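Local coordinates for Blr3880 protein (Bradyrhizobium japonicum, PDB 2OOD), which probably catalyses the zinc-dependent hydrolytic deamination of guanine to xanthine and ammonia, a step of purine degradation, at residues Leu37-Gly49 / Gly396-Ala408. Residues are numbered along the deposited sequence; the frame is centred on the assembly and turned at random.
Sequences LMVVTDGVIKAFG and GNFEPGKEADFVA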
ATOM      1  N   LEU A  37      13.345  31.169  -5.168  1.00 40.21           N
ATOM      2  CA  LEU A  37      12.253  31.957  -5.710  1.00 40.77           C
ATOM      3  C   LEU A  37      12.013  31.612  -7.170  1.00 41.91           C
ATOM      4  O   LEU A  37      12.938  31.551  -7.977  1.00 41.35           O
ATOM      5  CB  LEU A  37      12.569  33.450  -5.578  1.00 41.91           C
ATOM      6  CG  LEU A  37      11.583  34.444  -6.201  1.00 42.66           C
ATOM      7  CD1 LEU A  37      10.235  34.340  -5.509  1.00 42.55           C
ATOM      8  CD2 LEU A  37      12.135  35.855  -6.075  1.00 43.31           C
HETATM    9  N   MSE A  38      10.753  31.378  -7.502  1.00 44.49           N
HETATM   10  CA  MSE A  38      10.376  31.048  -8.862  1.00 45.42           C
HETATM   11  C   MSE A  38       9.466  32.167  -9.359  1.00 45.28           C
HETATM   12  O   MSE A  38       8.448  32.472  -8.739  1.00 44.80           O
HETATM   13  CB  MSE A  38       9.643  29.704  -8.881  1.00 49.98           C
HETATM   14  CG  MSE A  38       9.230  29.219 -10.258  1.00 57.19           C
HETATM   15 SE   MSE A  38       8.416  27.412 -10.149  1.00 68.07          SE
HETATM   16  CE  MSE A  38       6.505  27.897 -10.038  1.00 67.15           C
ATOM     17  N   VAL A  39       9.853  32.784 -10.469  1.00 43.61           N
ATOM     18  CA  VAL A  39       9.094  33.879 -11.052  1.00 41.40           C
ATOM     19  C   VAL A  39       8.291  33.364 -12.239  1.00 42.20           C
ATOM     20  O   VAL A  39       8.855  33.036 -13.287  1.00 42.83           O
ATOM     21  CB  VAL A  39      10.044  35.010 -11.520  1.00 40.03           C
ATOM     22  CG1 VAL A  39       9.264  36.090 -12.224  1.00 37.87           C
ATOM     23  CG2 VAL A  39      10.787  35.587 -10.326  1.00 37.52           C
ATOM     24  N   VAL A  40       6.974  33.293 -12.073  1.00 42.06           N
ATOM     25  CA  VAL A  40       6.094  32.796 -13.128  1.00 40.83           C
ATOM     26  C   VAL A  40       5.266  33.930 -13.732  1.00 42.22           C
ATOM     27  O   VAL A  40       4.613  34.677 -13.006  1.00 42.83           O
ATOM     28  CB  VAL A  40       5.118  31.736 -12.573  1.00 38.65           C
ATOM     29  CG1 VAL A  40       4.496  30.955 -13.708  1.00 36.83           C
ATOM     30  CG2 VAL A  40       5.833  30.828 -11.618  1.00 36.97           C
ATOM     31  N   THR A  41       5.290  34.054 -15.055  1.00 42.56           N
ATOM     32  CA  THR A  41       4.521  35.091 -15.739  1.00 44.21           C
ATOM     33  C   THR A  41       3.485  34.446 -16.648  1.00 45.31           C
ATOM     34  O   THR A  41       3.834  33.801 -17.644  1.00 44.45           O
ATOM     35  CB  THR A  41       5.424  36.004 -16.601  1.00 44.77           C
ATOM     36  OG1 THR A  41       6.259  36.797 -15.744  1.00 45.09           O
ATOM     37  CG2 THR A  41       4.577  36.925 -17.468  1.00 44.75           C
ATOM     38  N   ASP A  42       2.213  34.631 -16.305  1.00 45.50           N
ATOM     39  CA  ASP A  42       1.121  34.049 -17.078  1.00 46.72           C
ATOM     40  C   ASP A  42       1.241  32.528 -17.078  1.00 46.87           C
ATOM     41  O   ASP A  42       1.012  31.876 -18.097  1.00 47.34           O
ATOM     42  CB  ASP A  42       1.130  34.589 -18.516  1.00 47.25           C
ATOM     43  CG  ASP A  42       0.608  36.023 -18.606  1.00 47.58           C
ATOM     44  OD1 ASP A  42       0.464  36.664 -17.537  1.00 46.92           O
ATOM     45  OD2 ASP A  42       0.349  36.506 -19.736  1.00 46.66           O
ATOM     46  N   GLY A  43       1.622  31.976 -15.926  1.00 47.34           N
ATOM     47  CA  GLY A  43       1.751  30.536 -15.781  1.00 45.94           C
ATOM     48  C   GLY A  43       2.981  29.891 -16.396  1.00 45.35           C
ATOM     49  O   GLY A  43       3.002  28.676 -16.601  1.00 45.98           O
ATOM     50  N   VAL A  44       4.005  30.681 -16.691  1.00 43.60           N
ATOM     51  CA  VAL A  44       5.222  30.138 -17.278  1.00 41.37           C
ATOM     52  C   VAL A  44       6.441  30.558 -16.472  1.00 42.34           C
ATOM     53  O   VAL A  44       6.610  31.742 -16.180  1.00 43.42           O
ATOM     54  CB  VAL A  44       5.385  30.609 -18.727  1.00 39.69           C
ATOM     55  CG1 VAL A  44       6.756  30.225 -19.251  1.00 38.22           C
ATOM     56  CG2 VAL A  44       4.303  29.987 -19.584  1.00 36.97           C
ATOM     57  N   ILE A  45       7.283  29.593 -16.099  1.00 43.00           N
ATOM     58  CA  ILE A  45       8.483  29.902 -15.317  1.00 43.08           C
ATOM     59  C   ILE A  45       9.329  30.882 -16.114  1.00 43.56           C
ATOM     60  O   ILE A  45       9.559  30.683 -17.310  1.00 44.10           O
ATOM     61  CB  ILE A  45       9.368  28.658 -15.054  1.00 42.15           C
ATOM     62  CG1 ILE A  45       8.513  27.411 -14.802  1.00 41.40           C
ATOM     63  CG2 ILE A  45      10.254  28.922 -13.844  1.00 40.51           C
ATOM     64  CD1 ILE A  45       7.842  27.399 -13.474  1.00 41.63           C
ATOM     65  N   LYS A  46       9.786  31.944 -15.465  1.00 43.13           N
ATOM     66  CA  LYS A  46      10.617  32.928 -16.149  1.00 42.41           C
ATOM     67  C   LYS A  46      11.997  32.987 -15.524  1.00 41.57           C
ATOM     68  O   LYS A  46      12.969  33.349 -16.181  1.00 41.19           O
ATOM     69  CB  LYS A  46       9.964  34.308 -16.102  1.00 43.10           C
ATOM     70  CG  LYS A  46       8.696  34.404 -16.931  1.00 44.78           C
ATOM     71  CD  LYS A  46       8.951  34.078 -18.404  1.00 45.33           C
ATOM     72  CE  LYS A  46       7.656  34.184 -19.209  1.00 46.62           C
ATOM     73  NZ  LYS A  46       7.856  33.885 -20.660  1.00 46.97           N
ATOM     74  N   ALA A  47      12.078  32.616 -14.253  1.00 39.91           N
ATOM     75  CA  ALA A  47      13.341  32.626 -13.549  1.00 39.40           C
ATOM     76  C   ALA A  47      13.242  31.758 -12.305  1.00 40.31           C
ATOM     77  O   ALA A  47      12.270  31.832 -11.549  1.00 41.03           O
ATOM     78  CB  ALA A  47      13.713  34.051 -13.169  1.00 39.75           C
ATOM     79  N   PHE A  48      14.256  30.930 -12.096  1.00 40.29           N
ATOM     80  CA  PHE A  48      14.290  30.050 -10.938  1.00 39.93           C
ATOM     81  C   PHE A  48      15.707  30.073 -10.377  1.00 39.95           C
ATOM     82  O   PHE A  48      16.678  30.145 -11.133  1.00 39.64           O
ATOM     83  CB  PHE A  48      13.890  28.626 -11.354  1.00 40.00           C
ATOM     84  CG  PHE A  48      13.796  27.659 -10.206  1.00 40.24           C
ATOM     85  CD1 PHE A  48      12.934  27.900  -9.137  1.00 40.18           C
ATOM     86  CD2 PHE A  48      14.580  26.510 -10.184  1.00 39.25           C
ATOM     87  CE1 PHE A  48      12.860  27.002  -8.054  1.00 40.59           C
ATOM     88  CE2 PHE A  48      14.511  25.613  -9.108  1.00 39.57           C
ATOM     89  CZ  PHE A  48      13.651  25.862  -8.045  1.00 39.32           C
ATOM     90  N   GLY A  49      15.827  30.018  -9.056  1.00 39.45           N
ATOM     91  CA  GLY A  49      17.139  30.044  -8.439  1.00 39.84           C
ATOM     92  C   GLY A  49      17.021  30.462  -6.988  1.00 41.45           C
ATOM     93  O   GLY A  49      15.906  30.649  -6.494  1.00 41.24           O
ATOM     94  N   GLY A 396       8.149  18.814 -16.165  1.00 34.62           N
ATOM     95  CA  GLY A 396       9.226  17.985 -15.657  1.00 34.20           C
ATOM     96  C   GLY A 396      10.031  18.561 -14.518  1.00 34.59           C
ATOM     97  O   GLY A 396      10.402  17.848 -13.584  1.00 34.13           O
ATOM     98  N   ASN A 397      10.331  19.851 -14.606  1.00 34.79           N
ATOM     99  CA  ASN A 397      11.088  20.527 -13.565  1.00 35.35           C
ATOM    100  C   ASN A 397      10.883  22.027 -13.648  1.00 36.20           C
ATOM    101  O   ASN A 397      10.156  22.519 -14.502  1.00 35.73           O
ATOM    102  CB  ASN A 397      12.581  20.174 -13.648  1.00 36.21           C
ATOM    103  CG  ASN A 397      13.208  20.509 -15.001  1.00 38.14           C
ATOM    104  OD1 ASN A 397      12.556  21.042 -15.897  1.00 38.80           O
ATOM    105  ND2 ASN A 397      14.491  20.192 -15.145  1.00 39.22           N
ATOM    106  N   PHE A 398      11.534  22.753 -12.753  1.00 38.27           N
ATOM    107  CA  PHE A 398      11.401  24.191 -12.693  1.00 37.73           C
ATOM    108  C   PHE A 398      12.297  24.997 -13.635  1.00 40.08           C
ATOM    109  O   PHE A 398      12.676  26.124 -13.325  1.00 41.35           O
ATOM    110  CB  PHE A 398      11.626  24.627 -11.256  1.00 36.22           C
ATOM    111  CG  PHE A 398      10.699  23.966 -10.282  1.00 35.58           C
ATOM    112  CD1 PHE A 398       9.325  23.930 -10.521  1.00 34.54           C
ATOM    113  CD2 PHE A 398      11.185  23.401  -9.110  1.00 35.03           C
ATOM    114  CE1 PHE A 398       8.450  23.342  -9.603  1.00 33.47           C
ATOM    115  CE2 PHE A 398      10.314  22.810  -8.185  1.00 34.61           C
ATOM    116  CZ  PHE A 398       8.949  22.784  -8.437  1.00 33.13           C
ATOM    117  N   GLU A 399      12.638  24.435 -14.784  1.00 41.42           N
ATOM    118  CA  GLU A 399      13.468  25.159 -15.736  1.00 43.55           C
ATOM    119  C   GLU A 399      12.667  26.252 -16.427  1.00 42.30           C
ATOM    120  O   GLU A 399      11.532  26.028 -16.847  1.00 43.08           O
ATOM    121  CB  GLU A 399      14.022  24.203 -16.797  1.00 46.37           C
ATOM    122  CG  GLU A 399      15.240  23.422 -16.349  1.00 51.13           C
ATOM    123  CD  GLU A 399      16.459  24.311 -16.129  1.00 53.24           C
ATOM    124  OE1 GLU A 399      16.347  25.345 -15.425  1.00 54.82           O
ATOM    125  OE2 GLU A 399      17.539  23.964 -16.655  1.00 55.55           O
ATOM    126  N   PRO A 400      13.249  27.453 -16.557  1.00 41.22           N
ATOM    127  CA  PRO A 400      12.582  28.582 -17.212  1.00 40.11           C
ATOM    128  C   PRO A 400      12.032  28.194 -18.579  1.00 39.66           C
ATOM    129  O   PRO A 400      12.718  27.549 -19.369  1.00 40.03           O
ATOM    130  CB  PRO A 400      13.694  29.618 -17.312  1.00 39.75           C
ATOM    131  CG  PRO A 400      14.456  29.387 -16.037  1.00 40.03           C
ATOM    132  CD  PRO A 400      14.546  27.867 -15.992  1.00 41.24           C
ATOM    133  N   GLY A 401      10.791  28.583 -18.849  1.00 39.23           N
ATOM    134  CA  GLY A 401      10.182  28.259 -20.126  1.00 38.79           C
ATOM    135  C   GLY A 401       9.165  27.141 -20.015  1.00 39.28           C
ATOM    136  O   GLY A 401       8.365  26.914 -20.923  1.00 38.75           O
ATOM    137  N   LYS A 402       9.197  26.430 -18.894  1.00 39.93           N
ATOM    138  CA  LYS A 402       8.266  25.338 -18.676  1.00 39.51           C
ATOM    139  C   LYS A 402       7.012  25.840 -17.984  1.00 40.00           C
ATOM    140  O   LYS A 402       7.008  26.909 -17.370  1.00 39.82           O
ATOM    141  CB  LYS A 402       8.928  24.230 -17.852  1.00 40.07           C
ATOM    142  CG  LYS A 402       9.975  23.463 -18.643  1.00 40.41           C
ATOM    143  CD  LYS A 402      10.454  22.218 -17.934  1.00 39.54           C
ATOM    144  CE  LYS A 402      11.321  21.386 -18.871  1.00 38.61           C
ATOM    145  NZ  LYS A 402      11.780  20.115 -18.253  1.00 37.88           N
ATOM    146  N   GLU A 403       5.941  25.069 -18.098  1.00 39.02           N
ATOM    147  CA  GLU A 403       4.684  25.442 -17.486  1.00 38.18           C
ATOM    148  C   GLU A 403       4.801  25.247 -15.973  1.00 37.86           C
ATOM    149  O   GLU A 403       5.403  24.284 -15.503  1.00 38.38           O
ATOM    150  CB  GLU A 403       3.578  24.607 -18.120  1.00 37.87           C
ATOM    151  CG  GLU A 403       3.697  24.644 -19.637  1.00 38.04           C
ATOM    152  CD  GLU A 403       2.564  23.958 -20.354  1.00 39.35           C
ATOM    153  OE1 GLU A 403       2.202  22.832 -19.960  1.00 41.02           O
ATOM    154  OE2 GLU A 403       2.043  24.540 -21.327  1.00 41.23           O
ATOM    155  N   ALA A 404       4.240  26.181 -15.215  1.00 37.25           N
ATOM    156  CA  ALA A 404       4.337  26.144 -13.765  1.00 35.95           C
ATOM    157  C   ALA A 404       3.307  25.328 -13.003  1.00 36.30           C
ATOM    158  O   ALA A 404       2.414  25.890 -12.377  1.00 37.84           O
ATOM    159  CB  ALA A 404       4.355  27.563 -13.227  1.00 34.48           C
ATOM    160  N   ASP A 405       3.423  24.005 -13.055  1.00 36.61           N
ATOM    161  CA  ASP A 405       2.522  23.136 -12.298  1.00 34.66           C
ATOM    162  C   ASP A 405       3.371  22.675 -11.127  1.00 33.64           C
ATOM    163  O   ASP A 405       4.500  22.249 -11.329  1.00 33.90           O
ATOM    164  CB  ASP A 405       2.097  21.914 -13.113  1.00 33.64           C
ATOM    165  CG  ASP A 405       1.213  22.270 -14.284  1.00 35.06           C
ATOM    166  OD1 ASP A 405       0.765  23.429 -14.344  1.00 35.70           O
ATOM    167  OD2 ASP A 405       0.956  21.394 -15.139  1.00 35.36           O
ATOM    168  N   PHE A 406       2.868  22.775  -9.905  1.00 31.41           N
ATOM    169  CA  PHE A 406       3.670  22.321  -8.782  1.00 31.81           C
ATOM    170  C   PHE A 406       2.865  21.952  -7.556  1.00 32.18           C
ATOM    171  O   PHE A 406       1.679  22.260  -7.461  1.00 31.52           O
ATOM    172  CB  PHE A 406       4.751  23.353  -8.434  1.00 31.99           C
ATOM    173  CG  PHE A 406       4.227  24.739  -8.175  1.00 33.71           C
ATOM    174  CD1 PHE A 406       3.955  25.167  -6.877  1.00 33.71           C
ATOM    175  CD2 PHE A 406       4.005  25.625  -9.229  1.00 33.93           C
ATOM    176  CE1 PHE A 406       3.470  26.460  -6.638  1.00 33.31           C
ATOM    177  CE2 PHE A 406       3.519  26.914  -8.991  1.00 33.96           C
ATOM    178  CZ  PHE A 406       3.254  27.325  -7.697  1.00 33.05           C
ATOM    179  N   VAL A 407       3.523  21.279  -6.621  1.00 31.70           N
ATOM    180  CA  VAL A 407       2.875  20.820  -5.406  1.00 31.44           C
ATOM    181  C   VAL A 407       3.675  21.178  -4.166  1.00 32.07           C
ATOM    182  O   VAL A 407       4.896  21.065  -4.145  1.00 33.41           O
ATOM    183  CB  VAL A 407       2.687  19.274  -5.439  1.00 31.31           C
ATOM    184  CG1 VAL A 407       2.224  18.767  -4.092  1.00 31.58           C
ATOM    185  CG2 VAL A 407       1.675  18.891  -6.506  1.00 31.23           C
ATOM    186  N   ALA A 408       2.982  21.620  -3.130  1.00 31.48           N
ATOM    187  CA  ALA A 408       3.644  21.948  -1.886  1.00 31.97           C
ATOM    188  C   ALA A 408       3.417  20.756  -0.966  1.00 32.83           C
ATOM    189  O   ALA A 408       2.291  20.499  -0.535  1.00 33.45           O
ATOM    190  CB  ALA A 408       3.052  23.207  -1.287  1.00 31.33           C
TER
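Phe48 and Phe398 meet where the strand 45-48 faces the loop that leads into strand 406-409. CB of Phe398 sits over the centre of the Phe48 ring, a CH-pi contact 3.7 Å from the ring centroid. The two rings are oblique, with planes at 54°. CG of Phe48 lies anti to its backbone N (chi1 -176°), which turns one ring face to Phe398 CB. Selenomethionine Met38 approaches the Phe398 ring obliquely, its SE 3.6 Å from Phe398 CD1, in a Met-aromatic contact. Its CE methyl turns to the Phe406 ring, which stacks on Trp457. Next to it, CB of Ala404 is shared by CG1 of Val40 and CD1 of Ile45. Apart from the partly exposed Phe48, these apolar residues are buried, and this is the tightly packed part. With the Phe48 ring cut back to an alanine, Phe398 CB would probably lose the ring face it sits over, and a gap would be likely beside the Phe398 ring.

Two hydrogen bonds flank the single bridge between Val44 and Glu403, and a third lies at the turn. Ile45 N meets Lys402 O at 3.0 Å, almost in line with the carbonyl bond. Ala404 N binds Gly43 O, and Gly401 N binds Ile45 O, each donor lying above the carbonyl plane. Gly401 belongs to the type II turn from Glu399 to Lys402. On this looser, more solvent-exposed side, Pro400 CB rests 4.0 Å from Lys46 O. The Glu403 carboxylate forms salt bridges with Arg198 and Arg159. The contact ties the small beta domain's N-terminal and C-terminal parts together, away from the zinc site. With apolar side chains and main-chain bonds as the links, the joint probably depends on shape fit and backbone register more than on charge.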